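Local coordinates for cell wall surface anchor family protein (Streptococcus agalactiae, PDB 3PHS) that serves as the minor pilin of a cell-wall-anchored pilus and mediates adhesion to lung epithelial cells through an IgG-like domain, at residues I17-A22 and R112-F117; L46-Q51 and L67-L72; G136-L141 and F158-K163. All coordinates share one frame; numbering follows the deposited sequence.

Overall arrangement
Contacts 1 and 2 lie in one half of the chain and contact 3 in the other, on the opposite side of the chain's centre. Contacts 1 and 3 are buried and mostly apolar, contact 1 including H19, each closing the interior between two facing sheets. Contact 2 is partly buried: a helix covers the outer side of the sheet that contact 1 reaches from within, and a water joins the packing. Strand 46-52 serves both, since Y47 points inward and hydrogen-bonds H19 of contact 1 whereas Y50 faces the helix of contact 2. Contact 3 repeats the sheet-against-sheet packing of contact 1, with a leucine methyl centred over a phenylalanine ring in place of the oblique approach of I17 to F117.

Contact 1 of 3, residues I17-A22 and R112-F117; sequences IVHLEA and RNVSAF
I17-A22 and R112-F117 run in broadly opposite but strongly inclined directions at the spacing of facing layers, with CA atoms 10.9 Å apart at I17 and F117 and 9.1 Å apart at H19 and V114, so side chains alone bridge them. I17 and F117 extend toward each other from opposite directions, and CD1 of I17 reaches CZ of F117 at 4.1 Å, obliquely to the ring. F117 CG lies between the backbone N and the carbonyl carbon (chi1 49°), a crowded position from which the ring stands up into the interior. The segments lie on strands of different sheets, R112-F117 on an irregular part of 109-121: 13-21 pairs with 40-41, 89-95 and 125-127, and 109-121 is an outermost strand of the antiparallel sheet that includes 46-52. This is the inside of an Ig-like beta sandwich. V114 CG2 meets H19 CE1 at 3.8 Å, near the plane of the imidazole and at its edge. With CG trans to its backbone N (chi1 -173°), H19 carries its ring in toward the valine. ND1 of this buried ring hydrogen-bonds the hydroxyl of Y47 on the facing sheet, and Y47 also packs on I17 and V114.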
loop_
_atom_site.group_PDB
_atom_site.type_symbol
_atom_site.label_atom_id
_atom_site.label_comp_id
_atom_site.label_asym_id
_atom_site.label_seq_id
_atom_site.Cartn_x
_atom_site.Cartn_y
_atom_site.Cartn_z
ATOM N N ILE A 17 -17.639 11.884 4.591
ATOM C CA ILE A 17 -16.211 11.572 4.651
ATOM C C ILE A 17 -15.564 12.468 3.627
ATOM O O ILE A 17 -15.959 12.444 2.467
ATOM C CB ILE A 17 -15.923 10.072 4.261
ATOM C CG1 ILE A 17 -16.673 9.055 5.149
ATOM C CG2 ILE A 17 -14.425 9.776 4.225
ATOM C CD1 ILE A 17 -16.901 9.423 6.524
ATOM N N VAL A 18 -14.577 13.263 4.045
ATOM C CA VAL A 18 -13.923 14.207 3.132
ATOM C C VAL A 18 -12.505 13.734 2.884
ATOM O O VAL A 18 -11.670 13.726 3.794
ATOM C CB VAL A 18 -13.930 15.667 3.687
ATOM C CG1 VAL A 18 -13.504 16.691 2.612
ATOM C CG2 VAL A 18 -15.320 16.043 4.203
ATOM N N HIS A 19 -12.239 13.327 1.641
ATOM C CA HIS A 19 -10.941 12.773 1.275
ATOM C C HIS A 19 -10.050 13.841 0.622
ATOM O O HIS A 19 -10.259 14.188 -0.535
ATOM C CB HIS A 19 -11.155 11.581 0.318
ATOM C CG HIS A 19 -9.900 10.829 -0.002
ATOM N ND1 HIS A 19 -9.673 9.536 0.420
ATOM C CD2 HIS A 19 -8.805 11.186 -0.721
ATOM C CE1 HIS A 19 -8.482 9.140 0.006
ATOM N NE2 HIS A 19 -7.936 10.119 -0.696
ATOM N N LEU A 20 -9.076 14.361 1.379
ATOM C CA LEU A 20 -8.175 15.434 0.923
ATOM C C LEU A 20 -6.737 14.972 0.978
ATOM O O LEU A 20 -6.303 14.379 1.974
ATOM C CB LEU A 20 -8.315 16.693 1.803
ATOM C CG LEU A 20 -9.740 17.257 1.932
ATOM C CD1 LEU A 20 -9.784 18.458 2.884
ATOM C CD2 LEU A 20 -10.273 17.632 0.542
ATOM N N GLU A 21 -5.992 15.238 -0.091
ATOM C CA GLU A 21 -4.556 15.055 -0.043
ATOM C C GLU A 21 -3.961 16.382 0.421
ATOM O O GLU A 21 -4.012 17.378 -0.302
ATOM C CB GLU A 21 -3.996 14.608 -1.410
ATOM C CG GLU A 21 -4.361 13.145 -1.719
ATOM C CD GLU A 21 -3.851 12.641 -3.065
ATOM O OE1 GLU A 21 -3.329 13.439 -3.882
ATOM O OE2 GLU A 21 -4.021 11.431 -3.306
ATOM N N ALA A 22 -3.426 16.373 1.631
ATOM C CA ALA A 22 -2.909 17.574 2.275
ATOM C C ALA A 22 -1.431 17.386 2.579
ATOM O O ALA A 22 -0.952 16.254 2.674
ATOM C CB ALA A 22 -3.695 17.853 3.574
ATOM N N ARG A 112 -4.363 0.662 2.171
ATOM C CA ARG A 112 -3.550 0.903 3.369
ATOM C C ARG A 112 -3.131 2.379 3.531
ATOM O O ARG A 112 -2.696 2.785 4.606
ATOM C CB ARG A 112 -2.305 -0.000 3.376
ATOM C CG ARG A 112 -1.235 0.446 2.394
ATOM C CD ARG A 112 0.013 -0.436 2.501
ATOM N NE ARG A 112 1.128 0.127 1.733
ATOM C CZ ARG A 112 2.387 -0.287 1.848
ATOM N NH1 ARG A 112 2.704 -1.278 2.679
ATOM N NH2 ARG A 112 3.326 0.282 1.122
ATOM N N ASN A 113 -3.289 3.175 2.479
ATOM C CA ASN A 113 -2.873 4.580 2.510
ATOM C C ASN A 113 -3.924 5.515 3.146
ATOM O O ASN A 113 -3.686 6.710 3.322
ATOM C CB ASN A 113 -2.467 5.032 1.115
ATOM C CG ASN A 113 -1.275 4.242 0.597
ATOM O OD1 ASN A 113 -0.265 4.112 1.287
ATOM N ND2 ASN A 113 -1.413 3.657 -0.584
ATOM N N VAL A 114 -5.066 4.934 3.508
ATOM C CA VAL A 114 -6.083 5.625 4.265
ATOM C C VAL A 114 -6.217 4.916 5.615
ATOM O O VAL A 114 -6.482 3.713 5.667
ATOM C CB VAL A 114 -7.433 5.600 3.516
ATOM C CG1 VAL A 114 -8.517 6.372 4.318
ATOM C CG2 VAL A 114 -7.256 6.219 2.121
ATOM N N SER A 115 -6.029 5.660 6.702
ATOM C CA SER A 115 -6.184 5.091 8.024
ATOM C C SER A 115 -7.662 4.845 8.275
ATOM O O SER A 115 -8.480 5.763 8.145
ATOM C CB SER A 115 -5.604 6.024 9.088
ATOM O OG SER A 115 -4.184 6.045 9.003
ATOM N N ALA A 116 -8.003 3.594 8.600
ATOM C CA ALA A 116 -9.371 3.253 8.964
ATOM C C ALA A 116 -9.728 3.906 10.307
ATOM O O ALA A 116 -8.841 4.258 11.105
ATOM C CB ALA A 116 -9.534 1.750 9.052
ATOM N N PHE A 117 -11.026 4.052 10.570
ATOM C CA PHE A 117 -11.449 4.833 11.736
ATOM C C PHE A 117 -12.749 4.283 12.311
ATOM O O PHE A 117 -13.506 3.591 11.621
ATOM C CB PHE A 117 -11.661 6.309 11.346
ATOM C CG PHE A 117 -12.498 6.485 10.121
ATOM C CD1 PHE A 117 -11.896 6.554 8.860
ATOM C CD2 PHE A 117 -13.889 6.519 10.214
ATOM C CE1 PHE A 117 -12.670 6.661 7.717
ATOM C CE2 PHE A 117 -14.669 6.648 9.079
ATOM C CZ PHE A 117 -14.064 6.718 7.828
#

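Contact 2 of 3, residues L46-Q51 and L67-L72; sequences LYQLYQ and LTITEL
The hydroxyl of Y50 holds a water at 2.7 Å from its OH, and that water donates to I69 O at 2.5 Å, so a strand side chain is tied to a backbone carbonyl in the first turn of the helix. Beside this polar link, the ring itself packs on apolar atoms. L72 crosses the tyrosine at about a right angle and lays its CB over one face of the ring, 3.6 Å from the centroid and 17° off the normal, a CH-pi contact displaced toward the rim. Its CD1 lies on the same side, by the rim, 3.8 Å from Y50 CE1. Y50 CG, trans to its carbonyl carbon (chi1 -69°), brings the ring alongside the helix. At the margin, I69 CD1 approaches the amide of Q48, 4.3 Å from NE2. The helix begins with a capping box: T68 N donates to E71 OE1 at 2.9 Å, meeting the carboxylate on its anti side and tilted out of its plane, and E71 N returns a weak bond to T68 OG1 at 3.4 Å. Y50 also packs on L103, and L72 on Y101, both of strand 98-106. Y47 and L49 instead face F92 of the other sheet, so the contact lies on the outer surface of an Ig-like sandwich, where a short helix packs across one of its two sheets.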
loop_
_atom_site.group_PDB
_atom_site.type_symbol
_atom_site.label_atom_id
_atom_site.label_comp_id
_atom_site.label_asym_id
_atom_site.label_seq_id
_atom_site.Cartn_x
_atom_site.Cartn_y
_atom_site.Cartn_z
ATOM N N LEU A 46 -13.592 4.878 -2.993
ATOM C CA LEU A 46 -14.660 4.081 -2.403
ATOM C C LEU A 46 -14.474 3.934 -0.906
ATOM O O LEU A 46 -13.472 3.371 -0.454
ATOM C CB LEU A 46 -14.717 2.699 -3.079
ATOM C CG LEU A 46 -15.742 1.685 -2.575
ATOM C CD1 LEU A 46 -17.134 2.306 -2.457
ATOM C CD2 LEU A 46 -15.750 0.522 -3.557
ATOM N N TYR A 47 -15.437 4.467 -0.151
ATOM C CA TYR A 47 -15.500 4.280 1.308
ATOM C C TYR A 47 -16.593 3.281 1.681
ATOM O O TYR A 47 -17.689 3.277 1.092
ATOM C CB TYR A 47 -15.728 5.632 2.031
ATOM C CG TYR A 47 -14.436 6.394 2.190
ATOM C CD1 TYR A 47 -14.005 7.294 1.212
ATOM C CD2 TYR A 47 -13.609 6.171 3.289
ATOM C CE1 TYR A 47 -12.796 7.975 1.353
ATOM C CE2 TYR A 47 -12.381 6.838 3.421
ATOM C CZ TYR A 47 -11.994 7.741 2.453
ATOM O OH TYR A 47 -10.786 8.404 2.597
ATOM N N GLN A 48 -16.274 2.409 2.627
ATOM C CA GLN A 48 -17.273 1.527 3.196
ATOM C C GLN A 48 -17.367 1.762 4.687
ATOM O O GLN A 48 -16.351 1.943 5.353
ATOM C CB GLN A 48 -16.939 0.073 2.893
ATOM C CG GLN A 48 -16.999 -0.168 1.424
ATOM C CD GLN A 48 -16.695 -1.577 1.017
ATOM O OE1 GLN A 48 -16.989 -1.960 -0.124
ATOM N NE2 GLN A 48 -16.108 -2.360 1.914
ATOM N N LEU A 49 -18.599 1.713 5.193
ATOM C CA LEU A 49 -18.871 1.882 6.611
ATOM C C LEU A 49 -19.584 0.643 7.133
ATOM O O LEU A 49 -20.628 0.266 6.602
ATOM C CB LEU A 49 -19.689 3.169 6.849
ATOM C CG LEU A 49 -18.979 4.527 7.016
ATOM C CD1 LEU A 49 -18.314 4.628 8.360
ATOM C CD2 LEU A 49 -17.962 4.868 5.924
ATOM N N TYR A 50 -19.005 0.017 8.162
ATOM C CA TYR A 50 -19.513 -1.227 8.748
ATOM C C TYR A 50 -20.149 -0.907 10.094
ATOM O O TYR A 50 -19.481 -0.417 11.005
ATOM C CB TYR A 50 -18.388 -2.252 8.877
ATOM C CG TYR A 50 -17.954 -2.739 7.516
ATOM C CD1 TYR A 50 -17.070 -1.990 6.732
ATOM C CD2 TYR A 50 -18.498 -3.901 6.978
ATOM C CE1 TYR A 50 -16.696 -2.428 5.458
ATOM C CE2 TYR A 50 -18.140 -4.342 5.704
ATOM C CZ TYR A 50 -17.230 -3.612 4.965
ATOM O OH TYR A 50 -16.913 -4.056 3.713
ATOM N N GLN A 51 -21.458 -1.119 10.180
ATOM C CA GLN A 51 -22.196 -0.880 11.417
ATOM C C GLN A 51 -21.875 -1.987 12.434
ATOM O O GLN A 51 -22.169 -3.157 12.187
ATOM C CB GLN A 51 -23.682 -0.912 11.088
ATOM C CG GLN A 51 -24.628 -0.376 12.125
ATOM C CD GLN A 51 -26.036 -0.448 11.544
ATOM O OE1 GLN A 51 -26.551 0.532 11.014
ATOM N NE2 GLN A 51 -26.597 -1.625 11.532
ATOM N N LEU A 67 -9.321 -7.493 10.983
ATOM C CA LEU A 67 -10.235 -8.277 10.158
ATOM C C LEU A 67 -9.957 -8.136 8.668
ATOM O O LEU A 67 -9.624 -7.045 8.190
ATOM C CB LEU A 67 -11.683 -7.874 10.428
ATOM C CG LEU A 67 -12.146 -7.947 11.878
ATOM C CD1 LEU A 67 -13.616 -7.541 11.956
ATOM C CD2 LEU A 67 -11.921 -9.354 12.446
ATOM N N THR A 68 -10.076 -9.246 7.932
ATOM C CA THR A 68 -10.032 -9.170 6.478
ATOM C C THR A 68 -11.315 -8.514 5.957
ATOM O O THR A 68 -12.333 -8.399 6.689
ATOM C CB THR A 68 -9.878 -10.582 5.802
ATOM O OG1 THR A 68 -11.109 -11.305 5.923
ATOM C CG2 THR A 68 -8.735 -11.384 6.421
ATOM N N ILE A 69 -11.288 -8.116 4.686
ATOM C CA ILE A 69 -12.410 -7.416 4.090
ATOM C C ILE A 69 -13.718 -8.196 4.185
ATOM O O ILE A 69 -14.769 -7.632 4.516
ATOM C CB ILE A 69 -12.108 -6.912 2.645
ATOM C CG1 ILE A 69 -13.217 -5.969 2.171
ATOM C CG2 ILE A 69 -11.914 -8.084 1.661
ATOM C CD1 ILE A 69 -12.730 -4.921 1.141
ATOM N N THR A 70 -13.663 -9.500 3.930
ATOM C CA THR A 70 -14.891 -10.307 4.026
ATOM C C THR A 70 -15.323 -10.514 5.459
ATOM O O THR A 70 -16.521 -10.621 5.721
ATOM C CB THR A 70 -14.781 -11.673 3.274
ATOM O OG1 THR A 70 -13.716 -12.456 3.836
ATOM C CG2 THR A 70 -14.550 -11.434 1.764
ATOM N N GLU A 71 -14.373 -10.526 6.394
ATOM C CA GLU A 71 -14.692 -10.660 7.826
ATOM C C GLU A 71 -15.473 -9.451 8.376
ATOM O O GLU A 71 -16.295 -9.595 9.296
ATOM C CB GLU A 71 -13.423 -10.895 8.662
ATOM C CG GLU A 71 -12.740 -12.228 8.334
ATOM C CD GLU A 71 -11.510 -12.527 9.177
ATOM O OE1 GLU A 71 -10.701 -11.613 9.502
ATOM O OE2 GLU A 71 -11.352 -13.719 9.504
ATOM N N LEU A 72 -15.201 -8.281 7.802
ATOM C CA LEU A 72 -15.879 -7.036 8.180
ATOM C C LEU A 72 -17.377 -7.246 8.013
ATOM O O LEU A 72 -18.161 -6.949 8.914
ATOM C CB LEU A 72 -15.399 -5.869 7.304
ATOM C CG LEU A 72 -13.922 -5.440 7.421
ATOM C CD1 LEU A 72 -13.604 -4.354 6.380
ATOM C CD2 LEU A 72 -13.568 -4.935 8.826
HETATM O O HOH W 1 -16.885 -6.735 3.464
#

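Contact 3 of 3, residues G136-L141 and F158-K163; sequences GELDLL and FELYEK
Two facing strands of a beta sandwich, 135-146 and 157-162, meet here through leucines and a phenylalanine, inside a region assigned to the prealbumin-like fold. L140 comes in at about a right angle to F158 and sets CD2 almost squarely over the ring, 3.8 Å from the centroid and 13° off the normal, which makes a centred CH-pi contact. Its nearest ring atom is F158 CE1, 3.7 Å from L140 CD2. The leucine reaches this place with CG trans to the backbone N (chi1 169°). Two residues away on each strand, back to L138 and on to L160, L138 CD2 and L160 CD1 touch more loosely at 4.5 Å. CA atoms stand 10.2 Å apart for L140 and F158 and 10.5 Å for L138 and L160, an even layer spacing. L206 of strand 202-210 packs on L140 and L160, and I236 of strand 231-240 on L140 and F158. The intervening residues face away: Y161 OH donates to E159 OE1 at 2.8 Å, and D139 forms a salt bridge with R195. Leucines and a phenylalanine meeting between two sheets are consistent with a prealbumin-like (transthyretin clan) domain and the reversed-Ig fold described for this pilin.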
loop_
_atom_site.group_PDB
_atom_site.type_symbol
_atom_site.label_atom_id
_atom_site.label_comp_id
_atom_site.label_asym_id
_atom_site.label_seq_id
_atom_site.Cartn_x
_atom_site.Cartn_y
_atom_site.Cartn_z
ATOM N N GLY A 136 8.122 8.458 -3.003
ATOM C CA GLY A 136 9.569 8.474 -3.198
ATOM C C GLY A 136 9.905 7.343 -4.143
ATOM O O GLY A 136 9.020 6.728 -4.717
ATOM N N GLU A 137 11.190 7.036 -4.261
ATOM C CA GLU A 137 11.658 6.184 -5.339
ATOM C C GLU A 137 12.526 5.041 -4.815
ATOM O O GLU A 137 13.157 5.137 -3.766
ATOM C CB GLU A 137 12.411 7.069 -6.360
ATOM C CG GLU A 137 13.507 6.425 -7.192
ATOM C CD GLU A 137 14.344 7.461 -7.942
ATOM O OE1 GLU A 137 13.760 8.301 -8.665
ATOM O OE2 GLU A 137 15.589 7.447 -7.795
ATOM N N LEU A 138 12.523 3.951 -5.571
ATOM C CA LEU A 138 13.380 2.809 -5.303
ATOM C C LEU A 138 14.439 2.783 -6.387
ATOM O O LEU A 138 14.115 2.950 -7.561
ATOM C CB LEU A 138 12.558 1.527 -5.399
ATOM C CG LEU A 138 13.289 0.189 -5.490
ATOM C CD1 LEU A 138 14.101 -0.027 -4.198
ATOM C CD2 LEU A 138 12.265 -0.930 -5.703
ATOM N N ASP A 139 15.700 2.571 -6.005
ATOM C CA ASP A 139 16.730 2.253 -6.988
ATOM C C ASP A 139 17.437 0.954 -6.595
ATOM O O ASP A 139 18.255 0.934 -5.670
ATOM C CB ASP A 139 17.742 3.386 -7.150
ATOM C CG ASP A 139 18.626 3.206 -8.375
ATOM O OD1 ASP A 139 18.692 2.078 -8.923
ATOM O OD2 ASP A 139 19.257 4.190 -8.796
ATOM N N LEU A 140 17.094 -0.112 -7.303
ATOM C CA LEU A 140 17.667 -1.424 -7.077
ATOM C C LEU A 140 18.843 -1.639 -8.013
ATOM O O LEU A 140 18.720 -1.454 -9.225
ATOM C CB LEU A 140 16.624 -2.517 -7.293
ATOM C CG LEU A 140 17.058 -3.992 -7.349
ATOM C CD1 LEU A 140 17.770 -4.418 -6.063
ATOM C CD2 LEU A 140 15.848 -4.894 -7.632
ATOM N N LEU A 141 19.970 -2.032 -7.425
ATOM C CA LEU A 141 21.095 -2.530 -8.187
ATOM C C LEU A 141 21.195 -4.032 -7.931
ATOM O O LEU A 141 21.264 -4.470 -6.781
ATOM C CB LEU A 141 22.390 -1.819 -7.765
ATOM C CG LEU A 141 23.695 -2.481 -8.248
ATOM C CD1 LEU A 141 23.805 -2.475 -9.774
ATOM C CD2 LEU A 141 24.932 -1.871 -7.600
ATOM N N PHE A 158 12.042 -9.192 -11.310
ATOM C CA PHE A 158 11.455 -8.985 -10.001
ATOM C C PHE A 158 9.976 -8.573 -10.114
ATOM O O PHE A 158 9.544 -8.088 -11.164
ATOM C CB PHE A 158 12.175 -7.840 -9.291
ATOM C CG PHE A 158 13.524 -8.206 -8.726
ATOM C CD1 PHE A 158 14.676 -8.066 -9.493
ATOM C CD2 PHE A 158 13.648 -8.605 -7.406
ATOM C CE1 PHE A 158 15.942 -8.381 -8.941
ATOM C CE2 PHE A 158 14.901 -8.913 -6.855
ATOM C CZ PHE A 158 16.034 -8.801 -7.637
ATOM N N GLU A 159 9.235 -8.794 -9.032
ATOM C CA GLU A 159 7.931 -8.161 -8.809
ATOM C C GLU A 159 8.030 -7.359 -7.516
ATOM O O GLU A 159 8.885 -7.635 -6.679
ATOM C CB GLU A 159 6.823 -9.203 -8.718
ATOM C CG GLU A 159 6.555 -9.877 -10.060
ATOM C CD GLU A 159 5.632 -11.070 -9.965
ATOM O OE1 GLU A 159 5.257 -11.489 -8.852
ATOM O OE2 GLU A 159 5.284 -11.592 -11.043
ATOM N N LEU A 160 7.160 -6.364 -7.365
ATOM C CA LEU A 160 7.120 -5.535 -6.161
ATOM C C LEU A 160 5.733 -5.626 -5.523
ATOM O O LEU A 160 4.725 -5.626 -6.234
ATOM C CB LEU A 160 7.447 -4.086 -6.521
ATOM C CG LEU A 160 7.521 -3.099 -5.352
ATOM C CD1 LEU A 160 8.707 -3.351 -4.437
ATOM C CD2 LEU A 160 7.569 -1.662 -5.880
ATOM N N TYR A 161 5.693 -5.744 -4.198
ATOM C CA TYR A 161 4.450 -5.851 -3.451
ATOM C C TYR A 161 4.450 -4.827 -2.334
ATOM O O TYR A 161 5.497 -4.470 -1.840
ATOM C CB TYR A 161 4.342 -7.242 -2.814
ATOM C CG TYR A 161 4.136 -8.330 -3.827
ATOM C CD1 TYR A 161 5.213 -8.856 -4.553
ATOM C CD2 TYR A 161 2.861 -8.818 -4.085
ATOM C CE1 TYR A 161 5.006 -9.852 -5.520
ATOM C CE2 TYR A 161 2.650 -9.815 -5.019
ATOM C CZ TYR A 161 3.720 -10.334 -5.731
ATOM O OH TYR A 161 3.473 -11.325 -6.673
ATOM N N GLU A 162 3.268 -4.385 -1.912
ATOM C CA GLU A 162 3.171 -3.749 -0.597
ATOM C C GLU A 162 3.504 -4.841 0.431
ATOM O O GLU A 162 3.242 -6.023 0.176
ATOM C CB GLU A 162 1.751 -3.202 -0.367
ATOM C CG GLU A 162 1.371 -2.078 -1.343
ATOM C CD GLU A 162 -0.061 -1.576 -1.182
ATOM O OE1 GLU A 162 -0.815 -2.117 -0.351
ATOM O OE2 GLU A 162 -0.421 -0.629 -1.898
ATOM N N LYS A 163 4.072 -4.458 1.572
ATOM C CA LYS A 163 4.310 -5.402 2.676
ATOM C C LYS A 163 3.030 -6.190 2.993
ATOM O O LYS A 163 1.952 -5.601 3.130
ATOM C CB LYS A 163 4.811 -4.678 3.935
ATOM C CG LYS A 163 5.393 -5.645 4.960
ATOM C CD LYS A 163 5.757 -4.983 6.275
ATOM C CE LYS A 163 6.117 -6.062 7.298
ATOM N NZ LYS A 163 7.205 -5.640 8.223
#